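Local coordinates for sister chromatid cohesion protein PDS5 homolog C (Arabidopsis thaliana, PDB 7DE9) that reads histone H3 tails monomethylated on lysine through its Tudor domain and acts as a cohesin cofactor important for DNA repair by homologous recombination, at residues L12-I17 and K29-Y35; K18-P22 and Y46-E52. All blocks are in the same frame, centred on the assembly; numbering follows the deposited sequence.

Interaction 1 of 2, residues L12-I17 and K29-Y35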
ATOM      1  N   LEU A  12     -10.567   1.379   3.191  1.00 24.53           N
ATOM      2  CA  LEU A  12      -9.184   1.653   3.567  1.00 27.26           C
ATOM      3  C   LEU A  12      -8.695   3.002   3.045  1.00 25.16           C
ATOM      4  O   LEU A  12      -7.701   3.549   3.535  1.00 27.25           O
ATOM      5  CB  LEU A  12      -8.276   0.533   3.056  1.00 28.79           C
ATOM      6  CG  LEU A  12      -6.883   0.459   3.674  1.00 30.94           C
ATOM      7  CD1 LEU A  12      -6.982   0.279   5.180  1.00 31.87           C
ATOM      8  CD2 LEU A  12      -6.111  -0.679   3.045  1.00 28.91           C
ATOM      9  N   VAL A  13      -9.388   3.531   2.043  1.00 25.39           N
ATOM     10  CA  VAL A  13      -8.990   4.789   1.429  1.00 26.37           C
ATOM     11  C   VAL A  13      -8.944   5.881   2.484  1.00 23.73           C
ATOM     12  O   VAL A  13      -9.823   5.963   3.339  1.00 25.44           O
ATOM     13  CB  VAL A  13      -9.947   5.191   0.289  1.00 28.27           C
ATOM     14  CG1 VAL A  13      -9.565   6.547  -0.276  1.00 24.77           C
ATOM     15  CG2 VAL A  13      -9.933   4.126  -0.813  1.00 26.91           C
ATOM     16  N   GLY A  14      -7.892   6.691   2.448  1.00 23.80           N
ATOM     17  CA  GLY A  14      -7.733   7.774   3.398  1.00 24.56           C
ATOM     18  C   GLY A  14      -6.829   7.414   4.561  1.00 26.84           C
ATOM     19  O   GLY A  14      -6.310   8.293   5.248  1.00 31.20           O
ATOM     20  N   SER A  15      -6.638   6.117   4.778  1.00 27.37           N
ATOM     21  CA  SER A  15      -5.826   5.635   5.885  1.00 24.56           C
ATOM     22  C   SER A  15      -4.331   5.696   5.602  1.00 24.47           C
ATOM     23  O   SER A  15      -3.885   5.462   4.479  1.00 26.33           O
ATOM     24  CB  SER A  15      -6.204   4.196   6.236  1.00 26.98           C
ATOM     25  OG  SER A  15      -7.523   4.135   6.752  1.00 45.91           O
ATOM     26  N   ARG A  16      -3.567   6.019   6.639  1.00 27.51           N
ATOM     27  CA  ARG A  16      -2.122   5.881   6.600  1.00 28.75           C
ATOM     28  C   ARG A  16      -1.766   4.446   6.935  1.00 25.99           C
ATOM     29  O   ARG A  16      -2.219   3.907   7.946  1.00 28.26           O
ATOM     30  CB  ARG A  16      -1.446   6.833   7.585  1.00 29.97           C
ATOM     31  CG  ARG A  16      -1.528   8.301   7.217  1.00 45.02           C
ATOM     32  CD  ARG A  16      -1.316   9.173   8.451  1.00 58.39           C
ATOM     33  NE  ARG A  16      -2.396   9.007   9.422  1.00 64.65           N
ATOM     34  CZ  ARG A  16      -2.499   9.695  10.556  1.00 70.26           C
ATOM     35  NH1 ARG A  16      -1.581  10.598  10.873  1.00 72.48           N
ATOM     36  NH2 ARG A  16      -3.521   9.478  11.375  1.00 66.13           N
ATOM     37  N   ILE A  17      -0.961   3.826   6.084  1.00 24.13           N
ATOM     38  CA  ILE A  17      -0.545   2.454   6.309  1.00 24.17           C
ATOM     39  C   ILE A  17       0.958   2.304   6.142  1.00 25.69           C
ATOM     40  O   ILE A  17       1.632   3.194   5.628  1.00 26.99           O
ATOM     41  CB  ILE A  17      -1.256   1.476   5.355  1.00 24.38           C
ATOM     42  CG1 ILE A  17      -0.788   1.673   3.913  1.00 24.99           C
ATOM     43  CG2 ILE A  17      -2.772   1.627   5.455  1.00 34.19           C
ATOM     44  CD1 ILE A  17      -1.392   0.668   2.953  1.00 25.84           C
ATOM     45  N   LYS A  29       6.045   3.860   4.801  1.00 24.06           N
ATOM     46  CA  LYS A  29       4.807   4.538   5.164  1.00 20.81           C
ATOM     47  C   LYS A  29       4.183   5.282   3.992  1.00 21.32           C
ATOM     48  O   LYS A  29       4.875   5.921   3.198  1.00 22.70           O
ATOM     49  CB  LYS A  29       5.058   5.512   6.321  1.00 28.11           C
ATOM     50  CG  LYS A  29       5.497   4.835   7.610  1.00 46.36           C
ATOM     51  CD  LYS A  29       5.241   5.702   8.836  1.00 61.56           C
ATOM     52  CE  LYS A  29       6.290   6.791   8.995  1.00 61.04           C
ATOM     53  NZ  LYS A  29       6.192   7.453  10.327  1.00 63.11           N
ATOM     54  N   GLY A  30       2.863   5.201   3.895  1.00 26.47           N
ATOM     55  CA  GLY A  30       2.152   5.884   2.838  1.00 24.42           C
ATOM     56  C   GLY A  30       0.698   6.086   3.194  1.00 27.11           C
ATOM     57  O   GLY A  30       0.251   5.731   4.281  1.00 25.14           O
ATOM     58  N   VAL A  31      -0.040   6.681   2.273  1.00 20.82           N
ATOM     59  CA  VAL A  31      -1.473   6.836   2.440  1.00 19.27           C
ATOM     60  C   VAL A  31      -2.199   6.142   1.285  1.00 26.24           C
ATOM     61  O   VAL A  31      -1.726   6.142   0.140  1.00 25.84           O
ATOM     62  CB  VAL A  31      -1.874   8.325   2.518  1.00 26.45           C
ATOM     63  CG1 VAL A  31      -1.578   9.040   1.207  1.00 30.58           C
ATOM     64  CG2 VAL A  31      -3.341   8.467   2.875  1.00 28.16           C
ATOM     65  N   VAL A  32      -3.335   5.525   1.592  1.00 24.44           N
ATOM     66  CA  VAL A  32      -4.186   4.944   0.566  1.00 24.85           C
ATOM     67  C   VAL A  32      -5.047   6.038  -0.047  1.00 22.54           C
ATOM     68  O   VAL A  32      -5.957   6.563   0.603  1.00 25.01           O
ATOM     69  CB  VAL A  32      -5.078   3.838   1.135  1.00 25.79           C
ATOM     70  CG1 VAL A  32      -5.878   3.178   0.027  1.00 26.20           C
ATOM     71  CG2 VAL A  32      -4.227   2.822   1.870  1.00 23.01           C
ATOM     72  N   GLU A  33      -4.757   6.387  -1.297  1.00 22.79           N
ATOM     73  CA  GLU A  33      -5.434   7.498  -1.952  1.00 26.77           C
ATOM     74  C   GLU A  33      -6.707   7.093  -2.699  1.00 29.45           C
ATOM     75  O   GLU A  33      -7.634   7.888  -2.819  1.00 31.32           O
ATOM     76  CB  GLU A  33      -4.479   8.196  -2.919  1.00 27.62           C
ATOM     77  CG  GLU A  33      -4.988   9.554  -3.373  1.00 45.07           C
ATOM     78  CD  GLU A  33      -4.941   9.726  -4.873  1.00 80.03           C
ATOM     79  OE1 GLU A  33      -3.904   9.386  -5.481  1.00 91.10           O
ATOM     80  OE2 GLU A  33      -5.949  10.194  -5.446  1.00 90.48           O
ATOM     81  N   SER A  34      -6.758   5.868  -3.206  1.00 24.68           N
ATOM     82  CA  SER A  34      -7.952   5.414  -3.907  1.00 23.25           C
ATOM     83  C   SER A  34      -8.045   3.900  -3.965  1.00 25.33           C
ATOM     84  O   SER A  34      -7.099   3.197  -3.621  1.00 24.28           O
ATOM     85  CB  SER A  34      -7.986   5.980  -5.325  1.00 32.98           C
ATOM     86  OG  SER A  34      -6.813   5.626  -6.022  1.00 35.62           O
ATOM     87  N   TYR A  35      -9.204   3.418  -4.404  1.00 27.16           N
ATOM     88  CA  TYR A  35      -9.470   1.991  -4.558  1.00 24.00           C
ATOM     89  C   TYR A  35     -10.219   1.715  -5.859  1.00 27.28           C
ATOM     90  O   TYR A  35     -11.262   2.316  -6.136  1.00 30.99           O
ATOM     91  CB  TYR A  35     -10.276   1.463  -3.371  1.00 23.46           C
ATOM     92  CG  TYR A  35     -10.651  -0.002  -3.462  1.00 24.39           C
ATOM     93  CD1 TYR A  35      -9.679  -0.993  -3.414  1.00 28.17           C
ATOM     94  CD2 TYR A  35     -11.979  -0.391  -3.571  1.00 27.58           C
ATOM     95  CE1 TYR A  35     -10.022  -2.329  -3.488  1.00 33.04           C
ATOM     96  CE2 TYR A  35     -12.330  -1.718  -3.642  1.00 37.38           C
ATOM     97  CZ  TYR A  35     -11.349  -2.684  -3.600  1.00 34.98           C
ATOM     98  OH  TYR A  35     -11.710  -4.012  -3.672  1.00 47.73           O
TER
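The flat groups joining Leu12-Ile17 to Lys29-Tyr35 are mainly peptide units, linked by backbone hydrogen bonds: Gly14 N lies in the plane of the Val32 carbonyl and donates an almost straight bond to Val32 O (2.7 Å). The ring of Tyr35 turns away; its CB receives Val13 CG2 at 3.7 Å, while the ring itself meets that of His42 with planes about 40° apart. A second bond, Val32 N to Ser15 O (2.9 Å), completes the double grip on Val32, and paired bonds between Ile17 and Gly30 carry the antiparallel ladder onward. Leu12-Ser15 is a type II turn, closed by Ser15 N to Leu12 O (3.0 Å). Gly14 occupies its third position, where the positive phi would press a CB against the preceding carbonyl oxygen.

Branched Val32 suits a buried strand position facing several neighbours. With CG1 anti to the backbone N (chi1 -176°), that methyl lies near Val13 CA, and CG2 touches Ile17 CD1 (3.7 Å) and Leu12 CG (4.0 Å). Val13 straddles the far end, its CG1 lying 3.5 Å from Glu33 O.

The contact joins the turn and the start of strand 16-21 to strand 26-36, the first hairpin of the Tudor barrel. Strand 41-46 bonds along the other edge of 26-36, while Trp61 of strand 61-63 packs against Leu12 and Ile17.

Interaction 2 of 2, residues K18-P22 and Y46-E52; sequences KVWWP and YDDGDQE
Trp21 turns the edge of its indole toward the face of Tyr46 in an offset edge-to-face pair, the five-membered ring and phenol centroids 5.6 Å apart and the planes at 88°. Glu52, with CG anti to the carbonyl carbon (chi1 -82°) and the chain extended beyond it, carries its carboxylate to the indole. There OE2 lies over one face, offset toward the rim and 3.4 Å from Trp21 CZ2, the carboxylate tilted 30° from the ring. Tyr46 OH donates a short bond to Glu52 OE1 (2.5 Å), on the anti side and out of the carboxylate plane, helping to fix that acid. Branched Val19 fits beside the phenol, its CB 3.4 Å from Tyr46 OH.

These residues line the histone site: Trp21 and Tyr46 pack on the modified side chain of the bound peptide and Asp50 OD2 bonds to it. Outside the two segments, Glu52 OE2 makes a salt bridge to a basic side chain of the peptide, and Trp21 a cation-pi contact with a basic side chain of it. Aromatic walls and acids thus suit a cationic guest.

The contact spans the sheet from strand 16-21 to the end of strand 41-46, the turn after it and the start of strand 51-54, with Tyr28 of strand 26-36 bordering Trp21 and Tyr46.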
ATOM      1  N   LYS A  18       1.484   1.184   6.613  1.00 24.36           N
ATOM      2  CA  LYS A  18       2.852   0.831   6.291  1.00 23.82           C
ATOM      3  C   LYS A  18       2.835  -0.480   5.519  1.00 21.97           C
ATOM      4  O   LYS A  18       2.172  -1.447   5.905  1.00 28.81           O
ATOM      5  CB  LYS A  18       3.726   0.750   7.542  1.00 32.52           C
ATOM      6  CG  LYS A  18       3.205  -0.117   8.659  1.00 41.26           C
ATOM      7  CD  LYS A  18       3.942   0.226   9.948  1.00 55.46           C
ATOM      8  CE  LYS A  18       4.099  -0.979  10.857  1.00 70.92           C
ATOM      9  NZ  LYS A  18       4.829  -0.625  12.106  1.00 79.97           N
ATOM     10  N   VAL A  19       3.545  -0.478   4.400  1.00 20.03           N
ATOM     11  CA  VAL A  19       3.560  -1.605   3.479  1.00 22.22           C
ATOM     12  C   VAL A  19       4.923  -2.284   3.547  1.00 23.75           C
ATOM     13  O   VAL A  19       5.960  -1.617   3.528  1.00 22.67           O
ATOM     14  CB  VAL A  19       3.263  -1.165   2.025  1.00 20.91           C
ATOM     15  CG1 VAL A  19       3.176  -2.365   1.111  1.00 23.83           C
ATOM     16  CG2 VAL A  19       1.968  -0.353   1.956  1.00 24.35           C
ATOM     17  N   TRP A  20       4.905  -3.608   3.648  1.00 24.37           N
ATOM     18  CA  TRP A  20       6.123  -4.403   3.724  1.00 22.91           C
ATOM     19  C   TRP A  20       6.719  -4.653   2.338  1.00 23.12           C
ATOM     20  O   TRP A  20       6.066  -5.226   1.466  1.00 29.02           O
ATOM     21  CB  TRP A  20       5.820  -5.728   4.434  1.00 23.65           C
ATOM     22  CG  TRP A  20       6.957  -6.672   4.537  1.00 26.71           C
ATOM     23  CD1 TRP A  20       7.171  -7.780   3.770  1.00 28.39           C
ATOM     24  CD2 TRP A  20       8.037  -6.617   5.475  1.00 28.30           C
ATOM     25  NE1 TRP A  20       8.321  -8.412   4.169  1.00 29.47           N
ATOM     26  CE2 TRP A  20       8.875  -7.716   5.213  1.00 24.55           C
ATOM     27  CE3 TRP A  20       8.382  -5.736   6.508  1.00 26.22           C
ATOM     28  CZ2 TRP A  20      10.034  -7.963   5.944  1.00 24.80           C
ATOM     29  CZ3 TRP A  20       9.531  -5.982   7.232  1.00 31.10           C
ATOM     30  CH2 TRP A  20      10.345  -7.090   6.948  1.00 28.09           C
ATOM     31  N   TRP A  21       7.955  -4.213   2.137  1.00 20.81           N
ATOM     32  CA  TRP A  21       8.734  -4.579   0.956  1.00 23.11           C
ATOM     33  C   TRP A  21       9.727  -5.655   1.373  1.00 22.18           C
ATOM     34  O   TRP A  21      10.706  -5.369   2.093  1.00 21.61           O
ATOM     35  CB  TRP A  21       9.473  -3.381   0.359  1.00 23.72           C
ATOM     36  CG  TRP A  21       8.593  -2.342  -0.272  1.00 20.53           C
ATOM     37  CD1 TRP A  21       7.296  -2.056   0.044  1.00 22.63           C
ATOM     38  CD2 TRP A  21       8.954  -1.458  -1.333  1.00 20.73           C
ATOM     39  NE1 TRP A  21       6.833  -1.037  -0.755  1.00 23.57           N
ATOM     40  CE2 TRP A  21       7.832  -0.656  -1.612  1.00 21.91           C
ATOM     41  CE3 TRP A  21      10.124  -1.261  -2.076  1.00 22.24           C
ATOM     42  CZ2 TRP A  21       7.840   0.320  -2.600  1.00 21.62           C
ATOM     43  CZ3 TRP A  21      10.133  -0.288  -3.056  1.00 24.46           C
ATOM     44  CH2 TRP A  21       8.998   0.492  -3.310  1.00 27.22           C
ATOM     45  N   PRO A  22       9.449  -6.902   0.959  1.00 22.66           N
ATOM     46  CA  PRO A  22      10.234  -8.078   1.351  1.00 22.27           C
ATOM     47  C   PRO A  22      11.703  -7.966   0.965  1.00 22.27           C
ATOM     48  O   PRO A  22      12.569  -8.408   1.722  1.00 23.51           O
ATOM     49  CB  PRO A  22       9.560  -9.218   0.582  1.00 31.96           C
ATOM     50  CG  PRO A  22       8.171  -8.761   0.364  1.00 31.79           C
ATOM     51  CD  PRO A  22       8.239  -7.273   0.202  1.00 23.32           C
ATOM     52  N   TYR A  46       3.494   6.940  -1.177  1.00 24.60           N
ATOM     53  CA  TYR A  46       4.450   6.831  -0.080  1.00 24.92           C
ATOM     54  C   TYR A  46       5.052   8.163   0.354  1.00 26.05           C
ATOM     55  O   TYR A  46       5.114   9.118  -0.424  1.00 26.08           O
ATOM     56  CB  TYR A  46       5.580   5.874  -0.466  1.00 25.34           C
ATOM     57  CG  TYR A  46       5.142   4.432  -0.576  1.00 21.70           C
ATOM     58  CD1 TYR A  46       5.039   3.628   0.557  1.00 24.14           C
ATOM     59  CD2 TYR A  46       4.827   3.871  -1.811  1.00 21.52           C
ATOM     60  CE1 TYR A  46       4.634   2.309   0.468  1.00 21.05           C
ATOM     61  CE2 TYR A  46       4.420   2.549  -1.913  1.00 21.47           C
ATOM     62  CZ  TYR A  46       4.329   1.772  -0.770  1.00 22.49           C
ATOM     63  OH  TYR A  46       3.928   0.457  -0.863  1.00 24.15           O
ATOM     64  N   ASP A  47       5.497   8.198   1.609  1.00 27.75           N
ATOM     65  CA  ASP A  47       6.232   9.320   2.187  1.00 28.24           C
ATOM     66  C   ASP A  47       7.339   9.850   1.288  1.00 26.42           C
ATOM     67  O   ASP A  47       7.548  11.058   1.181  1.00 37.20           O
ATOM     68  CB  ASP A  47       6.858   8.903   3.522  1.00 38.38           C
ATOM     69  CG  ASP A  47       5.933   9.110   4.696  1.00 62.18           C
ATOM     70  OD1 ASP A  47       4.945   9.857   4.549  1.00 74.78           O
ATOM     71  OD2 ASP A  47       6.201   8.529   5.769  1.00 74.95           O
ATOM     72  N   ASP A  48       8.064   8.937   0.657  1.00 25.31           N
ATOM     73  CA  ASP A  48       9.276   9.311  -0.055  1.00 26.92           C
ATOM     74  C   ASP A  48       9.033   9.607  -1.535  1.00 34.02           C
ATOM     75  O   ASP A  48       9.979   9.769  -2.305  1.00 36.51           O
ATOM     76  CB  ASP A  48      10.330   8.213   0.097  1.00 27.23           C
ATOM     77  CG  ASP A  48       9.849   6.862  -0.385  1.00 33.03           C
ATOM     78  OD1 ASP A  48       8.811   6.797  -1.079  1.00 33.07           O
ATOM     79  OD2 ASP A  48      10.516   5.856  -0.064  1.00 35.18           O
ATOM     80  N   GLY A  49       7.767   9.660  -1.930  1.00 29.28           N
ATOM     81  CA  GLY A  49       7.417  10.054  -3.280  1.00 29.47           C
ATOM     82  C   GLY A  49       7.125   8.905  -4.221  1.00 34.02           C
ATOM     83  O   GLY A  49       6.675   9.120  -5.350  1.00 30.30           O
ATOM     84  N   ASP A  50       7.392   7.685  -3.770  1.00 25.87           N
ATOM     85  CA  ASP A  50       7.045   6.499  -4.539  1.00 25.52           C
ATOM     86  C   ASP A  50       5.535   6.322  -4.564  1.00 25.83           C
ATOM     87  O   ASP A  50       4.838   6.820  -3.686  1.00 26.63           O
ATOM     88  CB  ASP A  50       7.712   5.255  -3.952  1.00 24.16           C
ATOM     89  CG  ASP A  50       9.147   5.102  -4.397  1.00 31.40           C
ATOM     90  OD1 ASP A  50       9.652   6.012  -5.089  1.00 39.49           O
ATOM     91  OD2 ASP A  50       9.774   4.074  -4.058  1.00 33.94           O
ATOM     92  N   GLN A  51       5.035   5.634  -5.587  1.00 22.90           N
ATOM     93  CA  GLN A  51       3.623   5.249  -5.666  1.00 19.44           C
ATOM     94  C   GLN A  51       3.519   3.796  -6.103  1.00 25.40           C
ATOM     95  O   GLN A  51       4.332   3.318  -6.898  1.00 26.56           O
ATOM     96  CB  GLN A  51       2.855   6.138  -6.645  1.00 25.85           C
ATOM     97  CG  GLN A  51       2.963   7.624  -6.349  1.00 35.85           C
ATOM     98  CD  GLN A  51       2.408   8.491  -7.463  1.00 48.13           C
ATOM     99  OE1 GLN A  51       2.879   8.438  -8.599  1.00 45.02           O
ATOM    100  NE2 GLN A  51       1.407   9.303  -7.137  1.00 50.25           N
ATOM    101  N   GLU A  52       2.527   3.086  -5.585  1.00 21.48           N
ATOM    102  CA  GLU A  52       2.309   1.704  -6.002  1.00 18.24           C
ATOM    103  C   GLU A  52       0.824   1.445  -6.168  1.00 24.98           C
ATOM    104  O   GLU A  52       0.021   1.903  -5.364  1.00 27.59           O
ATOM    105  CB  GLU A  52       2.899   0.706  -4.995  1.00 17.85           C
ATOM    106  CG  GLU A  52       4.395   0.449  -5.141  1.00 21.53           C
ATOM    107  CD  GLU A  52       4.898  -0.647  -4.209  1.00 23.68           C
ATOM    108  OE1 GLU A  52       4.407  -0.730  -3.060  1.00 26.16           O
ATOM    109  OE2 GLU A  52       5.779  -1.428  -4.630  1.00 26.05           O
TER

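Along the chain the segments alternate, 12-17, 18-22, 29-35 and then 46-52, so the two contacts interlock within one strongly curved antiparallel sheet of the Tudor domain. Their centres lie about 11 Å apart. Both draw on strand 16-21: its first part serves interaction 1, the remainder interaction 2. Strand 26-36 lies between strands 16-21 and 41-46, and the contacts meet directly where Lys29 O probably accepts a hydrogen bond from Asp47 N (2.8 Å). Interaction 1 thus pairs the hairpin strands, whereas interaction 2 closes across the sheet at the peptide site, so a pairing of neighbouring strands lies beside part of the histone-reading surface.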